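PDB 5DTE: monosaccharide-transporting ATPase, which probably serves as the periplasmic sugar-binding component of an ABC transporter and here holds beta-D-allopyranose in the cleft between its two lobes. Local coordinates for residues A[87-92]-A[113-118]; A[30-35]-A[75-80]; A[131-136]-A[293-298]. All coordinates share one frame; numbering follows the deposited sequence.

The three contacts lie in one lobe, around a six-stranded parallel sheet in the order 58-63, 28-33, 87-90, 112-115, 132-135, 295-297. Contact 2 places helix 70-82 on strand 28-33; contact 1 pairs the central strands 87-90 and 112-115; contact 3 adds edge strand 295-297 to 132-135. Along the chain they follow in series as 2, 1, 3. Centres of contacts 1 and 2 are 9 Å apart, those of 1 and 3 10 Å, those of 2 and 3 19 Å. Contacts 1 and 2 bring Asp116 and Lys34 from strand C-terminal ends to the sugar, while contact 3 joins strands separated by the chain of the other lobe.

Contact 1: residues A[87-92]-A[113-118]; sequences AIIVTP and IDLDVR. With ALL (beta-D-allopyranose), chain E.
Ile88, Val90, Ile113 and Leu115 join strands 87-90 and 112-115 through three nearly straight backbone hydrogen bonds. Ile113 N meets Ile88 O at 2.8 Å, Val90 N meets Ile113 O at 3.0 Å, and Leu115 N meets Val90 O at 2.7 Å, the alternation expected of parallel strands. On the face carrying Ile89, one methyl of Leu115 does most of the touching: CD2 lies 3.8 Å from Ile89 CG2 and 3.6 Å from Thr91 CG2. The side chains of Thr91 and Leu115 run side by side in the same direction, whereas Ile89 approaches Leu115 at a slant. Helix 272-287 covers this face through Ala279, Ile280 and Gln275. On the other face the Pro92 ring stands across Asp114, whose OD2 accepts a bond from Leu119 N.

Beyond the strand the chain reverses at Asp116 (phi 67°, psi -76°), and a weak Val117 N to Leu115 O bond closes a classic gamma turn. Asp116 can be followed outward. Its CB faces Thr91 CB at 4.2 Å; CG, placed trans to the main-chain N (chi1 -171°), carries the carboxylate away from the strand pair and toward the sugar. There the two oxygens divide the work: OD1 accepts from O2 of the allopyranose at 3.1 Å and OD2 from its O1 at 2.9 Å. Val117 CG2 packs near that same O1. Helix 99-105 connects the two strands in a beta-alpha-beta unit, and ligand-binding residues just past a strand's C-terminal end are characteristic of the sugar cleft in type I periplasmic binding proteins.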
loop_
_atom_site.group_PDB
_atom_site.type_symbol
_atom_site.label_atom_id
_atom_site.label_comp_id
_atom_site.label_asym_id
_atom_site.label_seq_id
_atom_site.Cartn_x
_atom_site.Cartn_y
_atom_site.Cartn_z
ATOM N N ALA A 87 1.377 23.614 -2.163
ATOM C CA ALA A 87 1.524 22.316 -2.830
ATOM C C ALA A 87 0.443 21.316 -2.389
ATOM O O ALA A 87 -0.203 21.486 -1.347
ATOM C CB ALA A 87 2.905 21.731 -2.572
ATOM N N ILE A 88 0.260 20.272 -3.192
ATOM C CA ILE A 88 -0.625 19.170 -2.837
ATOM C C ILE A 88 0.060 17.793 -2.942
ATOM O O ILE A 88 0.709 17.463 -3.933
ATOM C CB ILE A 88 -1.881 19.162 -3.723
ATOM C CG1 ILE A 88 -2.408 20.578 -3.922
ATOM C CG2 ILE A 88 -2.944 18.286 -3.117
ATOM C CD1 ILE A 88 -3.481 20.647 -4.957
ATOM N N ILE A 89 -0.091 17.001 -1.891
ATOM C CA ILE A 89 0.288 15.603 -1.906
ATOM C C ILE A 89 -0.994 14.783 -1.860
ATOM O O ILE A 89 -1.759 14.867 -0.896
ATOM C CB ILE A 89 1.182 15.244 -0.714
ATOM C CG1 ILE A 89 2.438 16.111 -0.736
ATOM C CG2 ILE A 89 1.522 13.751 -0.716
ATOM C CD1 ILE A 89 3.175 16.177 0.586
ATOM N N VAL A 90 -1.244 13.999 -2.899
ATOM C CA VAL A 90 -2.450 13.198 -2.934
ATOM C C VAL A 90 -2.126 11.723 -3.180
ATOM O O VAL A 90 -1.206 11.381 -3.935
ATOM C CB VAL A 90 -3.445 13.723 -4.005
ATOM C CG1 VAL A 90 -2.981 13.382 -5.411
ATOM C CG2 VAL A 90 -4.810 13.151 -3.766
ATOM N N THR A 91 -2.877 10.867 -2.485
ATOM C CA THR A 91 -2.859 9.418 -2.654
ATOM C C THR A 91 -4.123 9.031 -3.403
ATOM O O THR A 91 -5.165 8.812 -2.782
ATOM C CB THR A 91 -2.838 8.694 -1.317
ATOM O OG1 THR A 91 -4.114 8.865 -0.687
ATOM C CG2 THR A 91 -1.765 9.285 -0.415
ATOM N N PRO A 92 -4.045 8.975 -4.743
ATOM C CA PRO A 92 -5.203 8.776 -5.617
ATOM C C PRO A 92 -6.066 7.562 -5.296
ATOM O O PRO A 92 -5.713 6.731 -4.472
ATOM C CB PRO A 92 -4.563 8.629 -6.996
ATOM C CG PRO A 92 -3.397 9.503 -6.914
ATOM C CD PRO A 92 -2.841 9.286 -5.530
ATOM N N ILE A 113 2.197 16.137 -5.967
ATOM C CA ILE A 113 2.861 14.843 -5.851
ATOM C C ILE A 113 1.860 13.707 -5.773
ATOM O O ILE A 113 1.020 13.662 -4.880
ATOM C CB ILE A 113 3.771 14.757 -4.585
ATOM C CG1 ILE A 113 4.823 15.865 -4.589
ATOM C CG2 ILE A 113 4.434 13.400 -4.500
ATOM C CD1 ILE A 113 5.398 16.166 -5.984
ATOM N N ASP A 114 1.968 12.773 -6.703
ATOM C CA ASP A 114 1.133 11.591 -6.684
ATOM C C ASP A 114 1.762 10.538 -5.742
ATOM O O ASP A 114 2.762 9.901 -6.079
ATOM C CB ASP A 114 0.958 11.086 -8.122
ATOM C CG ASP A 114 0.475 9.654 -8.198
ATOM O OD1 ASP A 114 -0.340 9.262 -7.341
ATOM O OD2 ASP A 114 0.917 8.919 -9.117
ATOM N N LEU A 115 1.176 10.378 -4.554
ATOM C CA LEU A 115 1.682 9.436 -3.543
ATOM C C LEU A 115 0.924 8.107 -3.570
ATOM O O LEU A 115 -0.249 8.081 -3.915
ATOM C CB LEU A 115 1.590 10.064 -2.140
ATOM C CG LEU A 115 2.017 9.298 -0.878
ATOM C CD1 LEU A 115 3.514 9.025 -0.882
ATOM C CD2 LEU A 115 1.645 10.076 0.381
ATOM N N ASP A 116 1.621 7.021 -3.226
ATOM C CA ASP A 116 1.069 5.655 -3.042
ATOM C C ASP A 116 0.535 4.944 -4.294
ATOM O O ASP A 116 1.166 4.011 -4.804
ATOM C CB ASP A 116 -0.053 5.655 -1.988
ATOM C CG ASP A 116 -0.509 4.239 -1.612
ATOM O OD1 ASP A 116 0.356 3.342 -1.465
ATOM O OD2 ASP A 116 -1.734 4.024 -1.465
ATOM N N VAL A 117 -0.650 5.349 -4.745
ATOM C CA VAL A 117 -1.299 4.737 -5.897
ATOM C C VAL A 117 -0.894 5.484 -7.168
ATOM O O VAL A 117 -1.014 6.702 -7.242
ATOM C CB VAL A 117 -2.830 4.728 -5.720
ATOM C CG1 VAL A 117 -3.532 4.329 -7.013
ATOM C CG2 VAL A 117 -3.234 3.800 -4.552
ATOM N N ARG A 118 -0.380 4.756 -8.157
ATOM C CA ARG A 118 0.210 5.402 -9.329
ATOM C C ARG A 118 -0.797 5.601 -10.448
ATOM O O ARG A 118 -1.505 4.653 -10.844
ATOM C CB ARG A 118 1.400 4.598 -9.846
ATOM C CG ARG A 118 2.226 5.330 -10.900
ATOM C CD ARG A 118 3.450 4.507 -11.336
ATOM N NE ARG A 118 3.860 4.803 -12.709
ATOM C CZ ARG A 118 4.579 5.865 -13.066
ATOM N NH1 ARG A 118 4.895 6.058 -14.342
ATOM N NH2 ARG A 118 4.977 6.741 -12.152
HETATM C C1 ALL E . -2.529 0.501 -0.593
HETATM C C2 ALL E . -1.356 0.879 0.290
HETATM C C3 ALL E . -1.384 0.181 1.598
HETATM C C4 ALL E . -2.732 0.228 2.246
HETATM C C5 ALL E . -3.743 -0.359 1.276
HETATM C C6 ALL E . -5.102 -0.557 1.865
HETATM O O1 ALL E . -2.615 1.323 -1.692
HETATM O O2 ALL E . -0.147 0.491 -0.400
HETATM O O3 ALL E . -1.043 -1.225 1.385
HETATM O O4 ALL E . -2.717 -0.519 3.472
HETATM O O5 ALL E . -3.826 0.555 0.145
HETATM O O6 ALL E . -5.723 0.699 2.037
#

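Contact 2: residues A[30-35]-A[75-80]; sequences ALLMKT and GLVENM. With ALL (beta-D-allopyranose), chain E.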
loop_
_atom_site.group_PDB
_atom_site.type_symbol
_atom_site.label_atom_id
_atom_site.label_comp_id
_atom_site.label_asym_id
_atom_site.label_seq_id
_atom_site.Cartn_x
_atom_site.Cartn_y
_atom_site.Cartn_z
ATOM N N ALA A 30 -1.116 20.707 1.172
ATOM C CA ALA A 30 -2.251 19.850 1.470
ATOM C C ALA A 30 -1.867 18.384 1.294
ATOM O O ALA A 30 -1.151 18.019 0.359
ATOM C CB ALA A 30 -3.456 20.208 0.597
ATOM N N LEU A 31 -2.333 17.558 2.227
ATOM C CA LEU A 31 -2.212 16.116 2.137
ATOM C C LEU A 31 -3.618 15.534 2.028
ATOM O O LEU A 31 -4.428 15.682 2.936
ATOM C CB LEU A 31 -1.482 15.559 3.353
ATOM C CG LEU A 31 -1.361 14.039 3.374
ATOM C CD1 LEU A 31 -0.596 13.584 2.142
ATOM C CD2 LEU A 31 -0.680 13.545 4.654
ATOM N N LEU A 32 -3.919 14.892 0.911
ATOM C CA LEU A 32 -5.282 14.443 0.661
ATOM C C LEU A 32 -5.341 12.938 0.535
ATOM O O LEU A 32 -4.812 12.357 -0.410
ATOM C CB LEU A 32 -5.836 15.110 -0.595
ATOM C CG LEU A 32 -5.896 16.629 -0.429
ATOM C CD1 LEU A 32 -6.377 17.292 -1.696
ATOM C CD2 LEU A 32 -6.790 16.991 0.740
ATOM N N MET A 33 -5.996 12.304 1.497
ATOM C CA MET A 33 -5.860 10.864 1.670
ATOM C C MET A 33 -7.154 10.101 1.420
ATOM O O MET A 33 -8.239 10.572 1.739
ATOM C CB MET A 33 -5.324 10.579 3.075
ATOM C CG MET A 33 -3.997 11.251 3.323
ATOM S SD MET A 33 -3.381 11.078 4.984
ATOM C CE MET A 33 -3.008 9.334 5.015
ATOM N N LYS A 34 -7.024 8.909 0.848
ATOM C CA LYS A 34 -8.184 8.103 0.503
ATOM C C LYS A 34 -8.853 7.510 1.743
ATOM O O LYS A 34 -10.050 7.197 1.725
ATOM C CB LYS A 34 -7.787 6.999 -0.486
ATOM C CG LYS A 34 -6.741 6.006 -0.027
ATOM C CD LYS A 34 -6.150 5.260 -1.225
ATOM C CE LYS A 34 -5.612 3.888 -0.828
ATOM N NZ LYS A 34 -5.074 3.114 -1.985
ATOM N N THR A 35 -8.091 7.383 2.826
ATOM C CA THR A 35 -8.640 6.883 4.082
ATOM C C THR A 35 -7.685 7.130 5.257
ATOM O O THR A 35 -6.518 7.452 5.069
ATOM C CB THR A 35 -8.971 5.358 3.994
ATOM O OG1 THR A 35 -9.776 4.963 5.113
ATOM C CG2 THR A 35 -7.696 4.509 3.938
ATOM N N GLY A 75 -12.915 15.888 -5.638
ATOM C CA GLY A 75 -13.563 17.023 -5.018
ATOM C C GLY A 75 -12.570 17.759 -4.155
ATOM O O GLY A 75 -12.395 18.951 -4.295
ATOM N N LEU A 76 -11.881 17.021 -3.299
ATOM C CA LEU A 76 -10.915 17.588 -2.365
ATOM C C LEU A 76 -9.699 18.237 -3.031
ATOM O O LEU A 76 -9.230 19.292 -2.584
ATOM C CB LEU A 76 -10.442 16.502 -1.401
ATOM C CG LEU A 76 -11.551 15.899 -0.559
ATOM C CD1 LEU A 76 -10.993 14.762 0.282
ATOM C CD2 LEU A 76 -12.196 16.984 0.295
ATOM N N VAL A 77 -9.169 17.598 -4.073
ATOM C CA VAL A 77 -7.998 18.141 -4.743
ATOM C C VAL A 77 -8.312 19.509 -5.311
ATOM O O VAL A 77 -7.597 20.477 -5.055
ATOM C CB VAL A 77 -7.503 17.245 -5.868
ATOM C CG1 VAL A 77 -6.443 17.981 -6.678
ATOM C CG2 VAL A 77 -6.942 15.971 -5.308
ATOM N N GLU A 78 -9.402 19.577 -6.067
ATOM C CA GLU A 78 -9.826 20.811 -6.715
ATOM C C GLU A 78 -10.113 21.942 -5.718
ATOM O O GLU A 78 -9.866 23.117 -6.016
ATOM C CB GLU A 78 -11.049 20.532 -7.579
ATOM C CG GLU A 78 -10.805 19.366 -8.499
ATOM C CD GLU A 78 -11.965 19.069 -9.414
ATOM O OE1 GLU A 78 -13.140 19.257 -9.005
ATOM O OE2 GLU A 78 -11.683 18.642 -10.556
ATOM N N ASN A 79 -10.625 21.590 -4.542
ATOM C CA ASN A 79 -10.817 22.574 -3.488
ATOM C C ASN A 79 -9.493 23.252 -3.185
ATOM O O ASN A 79 -9.401 24.472 -3.172
ATOM C CB ASN A 79 -11.386 21.932 -2.219
ATOM C CG ASN A 79 -12.768 21.320 -2.434
ATOM O OD1 ASN A 79 -13.405 21.535 -3.466
ATOM N ND2 ASN A 79 -13.237 20.552 -1.448
ATOM N N MET A 80 -8.464 22.444 -2.972
ATOM C CA MET A 80 -7.131 22.939 -2.643
ATOM C C MET A 80 -6.540 23.807 -3.767
ATOM O O MET A 80 -5.894 24.818 -3.502
ATOM C CB MET A 80 -6.216 21.753 -2.323
ATOM C CG MET A 80 -6.714 20.860 -1.172
ATOM S SD MET A 80 -6.893 21.801 0.382
ATOM C CE MET A 80 -8.692 22.012 0.490
HETATM C C1 ALL E . -2.529 0.501 -0.593
HETATM C C2 ALL E . -1.356 0.879 0.290
HETATM C C3 ALL E . -1.384 0.181 1.598
HETATM C C4 ALL E . -2.732 0.228 2.246
HETATM C C5 ALL E . -3.743 -0.359 1.276
HETATM C C6 ALL E . -5.102 -0.557 1.865
HETATM O O1 ALL E . -2.615 1.323 -1.692
HETATM O O2 ALL E . -0.147 0.491 -0.400
HETATM O O3 ALL E . -1.043 -1.225 1.385
HETATM O O4 ALL E . -2.717 -0.519 3.472
HETATM O O5 ALL E . -3.826 0.555 0.145
HETATM O O6 ALL E . -5.723 0.699 2.037
#
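Ala30 and Leu32 make an apolar strand-on-helix contact with Leu76, Val77 and Met80, where helix 70-82 lies over one face of the six-stranded parallel sheet. The strand and helix segments run almost antiparallel, at 170°, with their axes 9.3 Å apart, and no hydrogen bond passes between them. Leu32 carries most of the contact through a single methyl. Its CD1 reaches in among the helix residues, 3.6 Å from Val77 CA, 3.9 Å from Val77 CG2 and 4.2 Å from Leu76 CB. The same methyl meets Met80 CG at 3.6 Å. One turn along the helix from Leu76, chi1 sets Met80 CG beside the backbone N and against Ala30 CB, 3.8 Å away, and the bend at chi2 (-59°) brings SD to the same methyl.

This antiparallel return of a helix across a parallel sheet is the alpha/beta layering of the Rossmann-like lobes in periplasmic binding proteins. The helix spans more than one strand: Val77 also touches Val90 of strand 87-90, while Leu76 and Met80 reach Gln62 of strand 58-63. Leu31 and Met33, alternating with Ala30 and Leu32, point to the opposite side of the sheet, where they meet Ala48 and Phe41 of helix 39-54.

Past the strand's end, Lys34 leaves this hydrophobic layer for the ligand cleft. Its backbone N is bonded to Thr91 OG1, tying the turn to the neighbouring chain segment. CG sits between the main-chain N and C (chi1 60°), and from there the extended side chain carries NZ to the sugar, where it donates to O1 of the allopyranose at 3.1 Å. A long, weak ion pair also relates NZ to Asp116 OD2.

Contact 3: residues A[131-136]-A[293-298]; sequences FNYVGV and PSVYYV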
loop_
_atom_site.group_PDB
_atom_site.type_symbol
_atom_site.label_atom_id
_atom_site.label_comp_id
_atom_site.label_asym_id
_atom_site.label_seq_id
_atom_site.Cartn_x
_atom_site.Cartn_y
_atom_site.Cartn_z
ATOM N N PHE A 131 3.541 14.230 -14.591
ATOM C CA PHE A 131 3.220 14.084 -13.178
ATOM C C PHE A 131 4.306 13.319 -12.448
ATOM O O PHE A 131 5.068 12.575 -13.055
ATOM C CB PHE A 131 1.881 13.383 -13.010
ATOM C CG PHE A 131 1.947 11.894 -13.204
ATOM C CD1 PHE A 131 1.903 11.034 -12.114
ATOM C CD2 PHE A 131 2.051 11.352 -14.470
ATOM C CE1 PHE A 131 1.963 9.651 -12.288
ATOM C CE2 PHE A 131 2.106 9.978 -14.647
ATOM C CZ PHE A 131 2.063 9.125 -13.552
ATOM N N ASN A 132 4.371 13.495 -11.135
ATOM C CA ASN A 132 5.473 12.945 -10.358
ATOM C C ASN A 132 4.977 12.017 -9.255
ATOM O O ASN A 132 4.165 12.431 -8.431
ATOM C CB ASN A 132 6.295 14.089 -9.765
ATOM C CG ASN A 132 6.674 15.135 -10.804
ATOM O OD1 ASN A 132 7.694 15.011 -11.488
ATOM N ND2 ASN A 132 5.844 16.172 -10.933
ATOM N N TYR A 133 5.457 10.771 -9.242
ATOM C CA TYR A 133 5.014 9.762 -8.261
ATOM C C TYR A 133 6.067 9.494 -7.195
ATOM O O TYR A 133 7.265 9.697 -7.415
ATOM C CB TYR A 133 4.636 8.450 -8.978
ATOM C CG TYR A 133 4.350 7.191 -8.122
ATOM C CD1 TYR A 133 3.131 7.013 -7.459
ATOM C CD2 TYR A 133 5.283 6.148 -8.049
ATOM C CE1 TYR A 133 2.870 5.851 -6.717
ATOM C CE2 TYR A 133 5.033 4.997 -7.318
ATOM C CZ TYR A 133 3.828 4.840 -6.651
ATOM O OH TYR A 133 3.608 3.666 -5.920
ATOM N N VAL A 134 5.594 9.062 -6.028
ATOM C CA VAL A 134 6.444 8.540 -4.961
ATOM C C VAL A 134 5.766 7.320 -4.339
ATOM O O VAL A 134 4.633 7.440 -3.864
ATOM C CB VAL A 134 6.702 9.588 -3.859
ATOM C CG1 VAL A 134 7.407 8.949 -2.652
ATOM C CG2 VAL A 134 7.497 10.742 -4.402
ATOM N N GLY A 135 6.441 6.161 -4.345
ATOM C CA GLY A 135 5.900 4.964 -3.704
ATOM C C GLY A 135 6.858 3.808 -3.486
ATOM O O GLY A 135 7.945 3.981 -2.931
ATOM N N VAL A 136 6.419 2.620 -3.890
ATOM C CA VAL A 136 7.260 1.421 -3.976
ATOM C C VAL A 136 6.868 0.573 -5.198
ATOM O O VAL A 136 5.793 0.749 -5.778
ATOM C CB VAL A 136 7.184 0.507 -2.707
ATOM C CG1 VAL A 136 8.005 1.080 -1.571
ATOM C CG2 VAL A 136 5.744 0.228 -2.277
ATOM N N PRO A 293 12.796 13.580 -9.815
ATOM C CA PRO A 293 12.504 12.417 -10.663
ATOM C C PRO A 293 10.991 12.262 -10.922
ATOM O O PRO A 293 10.196 12.713 -10.089
ATOM C CB PRO A 293 13.047 11.242 -9.840
ATOM C CG PRO A 293 13.042 11.747 -8.409
ATOM C CD PRO A 293 13.430 13.180 -8.544
ATOM N N SER A 294 10.595 11.661 -12.047
ATOM C CA SER A 294 9.172 11.418 -12.295
ATOM C C SER A 294 8.644 10.287 -11.429
ATOM O O SER A 294 7.447 10.236 -11.125
ATOM C CB SER A 294 8.905 11.104 -13.762
ATOM O OG SER A 294 8.651 12.295 -14.472
ATOM N N VAL A 295 9.545 9.379 -11.047
ATOM C CA VAL A 295 9.226 8.260 -10.158
ATOM C C VAL A 295 10.272 8.111 -9.058
ATOM O O VAL A 295 11.456 8.250 -9.303
ATOM C CB VAL A 295 9.143 6.932 -10.919
ATOM C CG1 VAL A 295 8.566 5.828 -10.018
ATOM C CG2 VAL A 295 8.308 7.093 -12.164
ATOM N N TYR A 296 9.833 7.831 -7.840
ATOM C CA TYR A 296 10.762 7.540 -6.754
ATOM C C TYR A 296 10.163 6.380 -5.960
ATOM O O TYR A 296 9.066 6.477 -5.386
ATOM C CB TYR A 296 11.025 8.790 -5.885
ATOM C CG TYR A 296 11.836 8.576 -4.619
ATOM C CD1 TYR A 296 13.168 8.994 -4.532
ATOM C CD2 TYR A 296 11.263 7.967 -3.497
ATOM C CE1 TYR A 296 13.911 8.793 -3.361
ATOM C CE2 TYR A 296 11.986 7.759 -2.337
ATOM C CZ TYR A 296 13.303 8.175 -2.269
ATOM O OH TYR A 296 13.982 7.960 -1.090
ATOM N N TYR A 297 10.897 5.273 -5.986
ATOM C CA TYR A 297 10.581 4.044 -5.275
ATOM C C TYR A 297 11.465 3.914 -4.037
ATOM O O TYR A 297 12.671 3.697 -4.166
ATOM C CB TYR A 297 10.810 2.819 -6.165
ATOM C CG TYR A 297 9.784 2.536 -7.240
ATOM C CD1 TYR A 297 8.427 2.679 -6.995
ATOM C CD2 TYR A 297 10.181 2.100 -8.504
ATOM C CE1 TYR A 297 7.486 2.405 -7.980
ATOM C CE2 TYR A 297 9.251 1.833 -9.498
ATOM C CZ TYR A 297 7.902 1.989 -9.228
ATOM O OH TYR A 297 6.966 1.712 -10.197
ATOM N N VAL A 298 10.867 4.046 -2.853
ATOM C CA VAL A 298 11.534 3.712 -1.600
ATOM C C VAL A 298 11.889 2.228 -1.657
ATOM O O VAL A 298 11.210 1.459 -2.356
ATOM C CB VAL A 298 10.631 4.049 -0.375
ATOM C CG1 VAL A 298 10.794 3.051 0.739
ATOM C CG2 VAL A 298 10.943 5.426 0.136
#
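Tyr133 and Gly135 bond strand 132-135 to segment 293-298, adding the last parallel strand to the sheet of a type I periplasmic binding protein lobe. The chain between the two strands includes the four-stranded sheet of the other lobe, and comes back through helix 272-287 before strand 295-297 pairs with 132-135. Tyr133 N gives Ser294 O a straight bond of 2.8 Å (173° at the hydrogen). Across this pair, Tyr133 O receives a weak, bent bond from Tyr296 N, 3.2 Å long at 130°. Further along, Gly135 N donates to Tyr296 O at 2.8 Å and Gly135 O accepts from Val298 N at 2.9 Å. Backbone bonds of Asn132 with Asp114, and of Val134 with Asp114 and Asp116, tie the strand's other edge to segment 113-118.

The tyrosine hydroxyls have partners outside the pair: Tyr133 OH is bonded to Asp116 O, and Tyr296 OH, weakly, to Lys274 NZ. Val134 and Tyr296 lie side by side against Ile278 of helix 272-287. On the other face Tyr133, with CG trans to its main-chain N (chi1 171°), presents a ring edge to both Val295 CG1, 3.8 Å from CD2, and Tyr297. The Tyr133 and Tyr297 side chains cross roughly at a right angle, with Tyr133 CE2 3.6 Å from Tyr297 CE1.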